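Local coordinates for putative dehydratase (Mesorhizobium loti, PDB 2POZ), which is of unknown function but belongs to the mandelate racemase and muconate lactonizing branch of the enolase superfamily, and is probably a lyase, at residues L206-F218 with E232-I245. Sequence-based numbering, arbitrary orientation.
Sequences LSGGLTTDETIRF and EPCDPFDNGALKVI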
ATOM      1  N   LEU A 206       4.375  29.648  -3.467  1.00  9.78           N
ATOM      2  CA  LEU A 206       4.767  29.620  -2.063  1.00 11.14           C
ATOM      3  C   LEU A 206       6.263  29.334  -1.921  1.00 10.29           C
ATOM      4  O   LEU A 206       6.834  29.471  -0.839  1.00 11.14           O
ATOM      5  CB  LEU A 206       3.943  28.578  -1.295  1.00  9.37           C
ATOM      6  CG  LEU A 206       2.426  28.817  -1.310  1.00 12.00           C
ATOM      7  CD1 LEU A 206       1.735  27.832  -0.364  1.00 13.90           C
ATOM      8  CD2 LEU A 206       2.118  30.254  -0.892  1.00 13.30           C
ATOM      9  N   SER A 207       6.886  28.936  -3.025  1.00 10.66           N
ATOM     10  CA  SER A 207       8.319  28.653  -3.065  1.00 11.69           C
ATOM     11  C   SER A 207       8.796  27.847  -1.860  1.00 12.53           C
ATOM     12  O   SER A 207       9.807  28.182  -1.251  1.00 13.60           O
ATOM     13  CB  SER A 207       9.101  29.977  -3.146  1.00 13.38           C
ATOM     14  OG  SER A 207      10.432  29.785  -3.600  1.00 12.07           O
ATOM     15  N   GLY A 208       8.068  26.785  -1.518  1.00 12.77           N
ATOM     16  CA  GLY A 208       8.455  25.961  -0.386  1.00 12.93           C
ATOM     17  C   GLY A 208       7.462  25.996   0.763  1.00 15.27           C
ATOM     18  O   GLY A 208       7.321  25.014   1.503  1.00 16.12           O
ATOM     19  N   GLY A 209       6.784  27.133   0.919  1.00 14.49           N
ATOM     20  CA  GLY A 209       5.793  27.288   1.970  1.00 13.00           C
ATOM     21  C   GLY A 209       6.302  27.243   3.400  1.00 13.94           C
ATOM     22  O   GLY A 209       7.448  27.576   3.694  1.00 14.33           O
ATOM     23  N   LEU A 210       5.421  26.824   4.297  1.00 13.33           N
ATOM     24  CA  LEU A 210       5.732  26.721   5.712  1.00 12.55           C
ATOM     25  C   LEU A 210       5.664  25.238   6.064  1.00 13.16           C
ATOM     26  O   LEU A 210       5.888  24.388   5.203  1.00 13.72           O
ATOM     27  CB  LEU A 210       4.682  27.489   6.514  1.00 12.88           C
ATOM     28  CG  LEU A 210       4.325  28.884   5.992  1.00 14.15           C
ATOM     29  CD1 LEU A 210       3.173  29.437   6.821  1.00 14.74           C
ATOM     30  CD2 LEU A 210       5.540  29.802   6.059  1.00 12.82           C
ATOM     31  N   THR A 211       5.374  24.924   7.323  1.00 12.85           N
ATOM     32  CA  THR A 211       5.226  23.529   7.707  1.00 15.04           C
ATOM     33  C   THR A 211       3.878  23.116   7.121  1.00 15.13           C
ATOM     34  O   THR A 211       3.046  23.970   6.796  1.00 17.27           O
ATOM     35  CB  THR A 211       5.243  23.337   9.241  1.00 17.26           C
ATOM     36  OG1 THR A 211       4.439  24.341   9.874  1.00 18.18           O
ATOM     37  CG2 THR A 211       6.669  23.435   9.761  1.00 17.80           C
ATOM     38  N   THR A 212       3.668  21.815   6.980  1.00 15.01           N
ATOM     39  CA  THR A 212       2.451  21.287   6.381  1.00 12.79           C
ATOM     40  C   THR A 212       1.151  21.847   6.930  1.00 14.49           C
ATOM     41  O   THR A 212       0.312  22.327   6.167  1.00 14.23           O
ATOM     42  CB  THR A 212       2.436  19.751   6.478  1.00 14.34           C
ATOM     43  OG1 THR A 212       3.610  19.236   5.837  1.00 12.39           O
ATOM     44  CG2 THR A 212       1.208  19.176   5.775  1.00 12.22           C
ATOM     45  N   ASP A 213       0.987  21.796   8.246  1.00 12.43           N
ATOM     46  CA  ASP A 213      -0.232  22.291   8.871  1.00 16.50           C
ATOM     47  C   ASP A 213      -0.567  23.749   8.511  1.00 15.24           C
ATOM     48  O   ASP A 213      -1.672  24.040   8.044  1.00 14.54           O
ATOM     49  CB  ASP A 213      -0.145  22.108  10.398  1.00 16.45           C
ATOM     50  CG  ASP A 213       1.101  22.763  11.016  1.00 22.11           C
ATOM     51  OD1 ASP A 213       2.079  23.050  10.289  1.00 21.99           O
ATOM     52  OD2 ASP A 213       1.103  22.978  12.249  1.00 22.44           O
ATOM     53  N   GLU A 214       0.385  24.656   8.705  1.00 13.31           N
ATOM     54  CA  GLU A 214       0.145  26.059   8.405  1.00 13.36           C
ATOM     55  C   GLU A 214      -0.036  26.322   6.913  1.00 12.84           C
ATOM     56  O   GLU A 214      -0.775  27.222   6.525  1.00 10.55           O
ATOM     57  CB  GLU A 214       1.276  26.927   8.962  1.00 18.14           C
ATOM     58  CG  GLU A 214       1.302  27.024  10.482  1.00 22.75           C
ATOM     59  CD  GLU A 214      -0.034  27.464  11.071  1.00 28.62           C
ATOM     60  OE1 GLU A 214      -0.661  28.404  10.533  1.00 30.48           O
ATOM     61  OE2 GLU A 214      -0.458  26.870  12.085  1.00 32.36           O
ATOM     62  N   THR A 215       0.621  25.527   6.072  1.00  9.93           N
ATOM     63  CA  THR A 215       0.486  25.708   4.632  1.00  9.78           C
ATOM     64  C   THR A 215      -0.937  25.349   4.203  1.00 10.91           C
ATOM     65  O   THR A 215      -1.561  26.059   3.416  1.00 10.38           O
ATOM     66  CB  THR A 215       1.494  24.841   3.857  1.00  9.88           C
ATOM     67  OG1 THR A 215       2.815  25.357   4.061  1.00  8.77           O
ATOM     68  CG2 THR A 215       1.167  24.845   2.371  1.00  9.61           C
ATOM     69  N   ILE A 216      -1.446  24.242   4.728  1.00 11.95           N
ATOM     70  CA  ILE A 216      -2.801  23.809   4.414  1.00 12.62           C
ATOM     71  C   ILE A 216      -3.761  24.906   4.880  1.00 12.48           C
ATOM     72  O   ILE A 216      -4.653  25.320   4.143  1.00 12.02           O
ATOM     73  CB  ILE A 216      -3.129  22.487   5.137  1.00 14.53           C
ATOM     74  CG1 ILE A 216      -2.340  21.341   4.500  1.00 15.69           C
ATOM     75  CG2 ILE A 216      -4.630  22.206   5.078  1.00 15.06           C
ATOM     76  CD1 ILE A 216      -2.448  20.036   5.254  1.00 18.27           C
ATOM     77  N   ARG A 217      -3.553  25.388   6.099  1.00 12.21           N
ATOM     78  CA  ARG A 217      -4.395  26.443   6.645  1.00 15.49           C
ATOM     79  C   ARG A 217      -4.413  27.665   5.722  1.00 13.25           C
ATOM     80  O   ARG A 217      -5.475  28.198   5.419  1.00 11.88           O
ATOM     81  CB  ARG A 217      -3.898  26.842   8.035  1.00 18.26           C
ATOM     82  CG  ARG A 217      -4.599  28.055   8.642  1.00 25.06           C
ATOM     83  CD  ARG A 217      -4.149  28.254  10.079  1.00 28.30           C
ATOM     84  NE  ARG A 217      -4.918  27.423  11.001  1.00 35.65           N
ATOM     85  CZ  ARG A 217      -4.415  26.783  12.053  1.00 34.16           C
ATOM     86  NH1 ARG A 217      -3.119  26.857  12.338  1.00 33.79           N
ATOM     87  NH2 ARG A 217      -5.219  26.074  12.831  1.00 33.06           N
ATOM     88  N   PHE A 218      -3.239  28.095   5.266  1.00 13.31           N
ATOM     89  CA  PHE A 218      -3.142  29.259   4.384  1.00 11.97           C
ATOM     90  C   PHE A 218      -3.831  29.049   3.029  1.00 13.22           C
ATOM     91  O   PHE A 218      -4.518  29.941   2.537  1.00 13.40           O
ATOM     92  CB  PHE A 218      -1.673  29.636   4.159  1.00 12.56           C
ATOM     93  CG  PHE A 218      -1.481  30.874   3.323  1.00 11.63           C
ATOM     94  CD1 PHE A 218      -1.790  32.132   3.833  1.00 13.16           C
ATOM     95  CD2 PHE A 218      -0.993  30.786   2.025  1.00 11.17           C
ATOM     96  CE1 PHE A 218      -1.612  33.285   3.056  1.00 13.40           C
ATOM     97  CE2 PHE A 218      -0.812  31.934   1.240  1.00 10.44           C
ATOM     98  CZ  PHE A 218      -1.121  33.179   1.756  1.00 12.11           C
ATOM     99  N   GLU A 232       4.712  24.952  -5.570  1.00 11.38           N
ATOM    100  CA  GLU A 232       5.585  24.453  -4.511  1.00 12.12           C
ATOM    101  C   GLU A 232       5.051  24.761  -3.112  1.00 11.51           C
ATOM    102  O   GLU A 232       5.666  25.515  -2.365  1.00 10.52           O
ATOM    103  CB  GLU A 232       6.991  25.051  -4.651  1.00 13.04           C
ATOM    104  CG  GLU A 232       7.756  24.613  -5.892  1.00 17.66           C
ATOM    105  CD  GLU A 232       9.187  25.131  -5.890  1.00 18.64           C
ATOM    106  OE1 GLU A 232       9.375  26.350  -5.687  1.00 17.28           O
ATOM    107  OE2 GLU A 232      10.120  24.322  -6.092  1.00 18.58           O
ATOM    108  N   PRO A 233       3.905  24.171  -2.734  1.00 11.95           N
ATOM    109  CA  PRO A 233       3.344  24.430  -1.404  1.00 10.51           C
ATOM    110  C   PRO A 233       4.250  23.925  -0.282  1.00 12.24           C
ATOM    111  O   PRO A 233       4.107  24.328   0.874  1.00 12.14           O
ATOM    112  CB  PRO A 233       1.994  23.713  -1.452  1.00 11.99           C
ATOM    113  CG  PRO A 233       2.292  22.537  -2.342  1.00 14.10           C
ATOM    114  CD  PRO A 233       3.103  23.170  -3.460  1.00 12.69           C
ATOM    115  N   CYS A 234       5.172  23.027  -0.616  1.00  8.65           N
ATOM    116  CA  CYS A 234       6.096  22.530   0.393  1.00 10.72           C
ATOM    117  C   CYS A 234       7.479  22.393  -0.203  1.00  8.91           C
ATOM    118  O   CYS A 234       7.657  22.494  -1.414  1.00  7.97           O
ATOM    119  CB  CYS A 234       5.649  21.179   0.959  1.00 11.51           C
ATOM    120  SG  CYS A 234       5.615  19.852  -0.264  1.00 16.62           S
ATOM    121  N   ASP A 235       8.459  22.179   0.664  1.00 11.34           N
ATOM    122  CA  ASP A 235       9.842  22.026   0.235  1.00 12.96           C
ATOM    123  C   ASP A 235       9.916  20.921  -0.815  1.00 11.12           C
ATOM    124  O   ASP A 235       9.400  19.827  -0.605  1.00 11.95           O
ATOM    125  CB  ASP A 235      10.719  21.659   1.435  1.00 12.49           C
ATOM    126  CG  ASP A 235      12.198  21.741   1.123  1.00 15.87           C
ATOM    127  OD1 ASP A 235      12.632  21.171   0.094  1.00 14.60           O
ATOM    128  OD2 ASP A 235      12.929  22.372   1.917  1.00 15.81           O
ATOM    129  N   PRO A 236      10.544  21.205  -1.967  1.00 12.37           N
ATOM    130  CA  PRO A 236      10.694  20.241  -3.063  1.00 11.83           C
ATOM    131  C   PRO A 236      11.318  18.923  -2.590  1.00 11.60           C
ATOM    132  O   PRO A 236      11.154  17.897  -3.230  1.00 11.54           O
ATOM    133  CB  PRO A 236      11.601  20.976  -4.048  1.00 12.16           C
ATOM    134  CG  PRO A 236      11.253  22.400  -3.826  1.00 16.88           C
ATOM    135  CD  PRO A 236      11.142  22.503  -2.327  1.00 13.00           C
ATOM    136  N   PHE A 237      12.042  18.964  -1.475  1.00 11.48           N
ATOM    137  CA  PHE A 237      12.676  17.762  -0.918  1.00 12.59           C
ATOM    138  C   PHE A 237      11.654  16.791  -0.316  1.00 15.00           C
ATOM    139  O   PHE A 237      11.901  15.593  -0.256  1.00 15.59           O
ATOM    140  CB  PHE A 237      13.657  18.146   0.198  1.00 13.16           C
ATOM    141  CG  PHE A 237      15.092  17.800  -0.086  1.00 12.84           C
ATOM    142  CD1 PHE A 237      16.098  18.720   0.188  1.00 12.39           C
ATOM    143  CD2 PHE A 237      15.443  16.554  -0.607  1.00 11.00           C
ATOM    144  CE1 PHE A 237      17.435  18.410  -0.054  1.00 12.94           C
ATOM    145  CE2 PHE A 237      16.776  16.236  -0.852  1.00 13.59           C
ATOM    146  CZ  PHE A 237      17.775  17.171  -0.574  1.00 10.50           C
ATOM    147  N   ASP A 238      10.510  17.313   0.126  1.00 14.19           N
ATOM    148  CA  ASP A 238       9.489  16.487   0.778  1.00 13.41           C
ATOM    149  C   ASP A 238       8.253  16.170  -0.057  1.00 12.67           C
ATOM    150  O   ASP A 238       7.289  16.938  -0.063  1.00 11.97           O
ATOM    151  CB  ASP A 238       9.045  17.165   2.076  1.00 13.16           C
ATOM    152  CG  ASP A 238       8.241  16.241   2.975  1.00 14.45           C
ATOM    153  OD1 ASP A 238       7.665  15.252   2.465  1.00 14.31           O
ATOM    154  OD2 ASP A 238       8.180  16.518   4.191  1.00 14.39           O
ATOM    155  N   ASN A 239       8.269  15.026  -0.735  1.00 13.43           N
ATOM    156  CA  ASN A 239       7.133  14.625  -1.560  1.00 13.59           C
ATOM    157  C   ASN A 239       5.984  14.016  -0.756  1.00 14.22           C
ATOM    158  O   ASN A 239       4.874  13.869  -1.265  1.00 12.58           O
ATOM    159  CB  ASN A 239       7.578  13.649  -2.646  1.00 15.31           C
ATOM    160  CG  ASN A 239       8.435  14.314  -3.694  1.00 18.30           C
ATOM    161  OD1 ASN A 239       8.189  15.464  -4.061  1.00 20.47           O
ATOM    162  ND2 ASN A 239       9.442  13.603  -4.187  1.00 15.19           N
ATOM    163  N   GLY A 240       6.258  13.649   0.489  1.00 14.30           N
ATOM    164  CA  GLY A 240       5.213  13.097   1.330  1.00 15.35           C
ATOM    165  C   GLY A 240       4.293  14.242   1.718  1.00 15.60           C
ATOM    166  O   GLY A 240       3.066  14.115   1.691  1.00 13.48           O
ATOM    167  N   ALA A 241       4.890  15.374   2.086  1.00 14.93           N
ATOM    168  CA  ALA A 241       4.108  16.544   2.451  1.00 13.81           C
ATOM    169  C   ALA A 241       3.312  16.992   1.224  1.00 14.15           C
ATOM    170  O   ALA A 241       2.156  17.395   1.343  1.00 13.26           O
ATOM    171  CB  ALA A 241       5.022  17.668   2.931  1.00 13.44           C
ATOM    172  N   LEU A 242       3.928  16.916   0.045  1.00 13.49           N
ATOM    173  CA  LEU A 242       3.253  17.318  -1.188  1.00 15.03           C
ATOM    174  C   LEU A 242       1.950  16.547  -1.399  1.00 15.70           C
ATOM    175  O   LEU A 242       0.924  17.140  -1.742  1.00 14.60           O
ATOM    176  CB  LEU A 242       4.166  17.116  -2.402  1.00 14.28           C
ATOM    177  CG  LEU A 242       3.596  17.483  -3.778  1.00 15.31           C
ATOM    178  CD1 LEU A 242       3.136  18.939  -3.794  1.00 15.44           C
ATOM    179  CD2 LEU A 242       4.664  17.266  -4.846  1.00 14.46           C
ATOM    180  N   LYS A 243       1.977  15.232  -1.195  1.00 16.21           N
ATOM    181  CA  LYS A 243       0.759  14.450  -1.385  1.00 17.08           C
ATOM    182  C   LYS A 243      -0.288  14.768  -0.323  1.00 15.94           C
ATOM    183  O   LYS A 243      -1.466  14.920  -0.635  1.00 18.06           O
ATOM    184  CB  LYS A 243       1.047  12.945  -1.386  1.00 21.34           C
ATOM    185  CG  LYS A 243      -0.227  12.132  -1.631  1.00 24.04           C
ATOM    186  CD  LYS A 243       0.031  10.811  -2.325  1.00 31.31           C
ATOM    187  CE  LYS A 243      -1.286  10.168  -2.752  1.00 30.77           C
ATOM    188  NZ  LYS A 243      -2.085  11.071  -3.647  1.00 32.82           N
ATOM    189  N   VAL A 244       0.138  14.867   0.931  1.00 15.51           N
ATOM    190  CA  VAL A 244      -0.776  15.181   2.021  1.00 14.38           C
ATOM    191  C   VAL A 244      -1.456  16.519   1.747  1.00 16.16           C
ATOM    192  O   VAL A 244      -2.678  16.657   1.893  1.00 14.65           O
ATOM    193  CB  VAL A 244      -0.024  15.267   3.367  1.00 14.18           C
ATOM    194  CG1 VAL A 244      -0.959  15.771   4.458  1.00 15.84           C
ATOM    195  CG2 VAL A 244       0.527  13.896   3.735  1.00 13.98           C
ATOM    196  N   ILE A 245      -0.661  17.504   1.347  1.00 14.28           N
ATOM    197  CA  ILE A 245      -1.197  18.819   1.053  1.00 15.18           C
ATOM    198  C   ILE A 245      -2.221  18.753  -0.081  1.00 13.96           C
ATOM    199  O   ILE A 245      -3.294  19.331   0.030  1.00 14.87           O
ATOM    200  CB  ILE A 245      -0.056  19.810   0.702  1.00 16.99           C
ATOM    201  CG1 ILE A 245       0.772  20.098   1.965  1.00 15.78           C
ATOM    202  CG2 ILE A 245      -0.633  21.104   0.124  1.00 13.84           C
ATOM    203  CD1 ILE A 245       2.094  20.803   1.692  1.00 16.03           C
TER
HETATM  204  O   HOH W   1       4.379  23.145   3.337  1.00 15.72           O
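G208 N donates to E232 O (2.8 Å, N-H...O 152°), and this one direct hydrogen bond ties two loops that each follow a barrel strand, 201-205 and 227-231. A type I' turn, L206 to G209, presents that N-H. Further on, helices 212-218 and 239-245 run side by side at 33°, their axes 10.5 Å apart at closest approach. T215, on the first helix, faces the loop at P233. Its OG1 accepts from L210 N (3.0 Å) and donates to a bridging water, which in turn donates to L210 O and P233 O (2.7 Å from the water to P233 O). Chi1 of -70° sets OG1 beside the backbone N and leaves CG2 anti to it, 3.3 Å from P233 O and also meeting I245 CD1. A valine in place of T215 would probably leave L210 N without its acceptor and the water without its donor. T212 lays CG2 against I245 CG1 (3.9 Å), while its OG1, over A241 CB, is hydrogen-bonded to ND2 of N301 of a neighbouring subunit. E232 brings OE1 to S207 CA (3.6 Å) and salt-bridges R258. Thus G208-E232 ties the loops, the water links L210, P233 and the T215 hydroxyl, and mainly aliphatic groups join neighbouring helices of the enolase-type barrel.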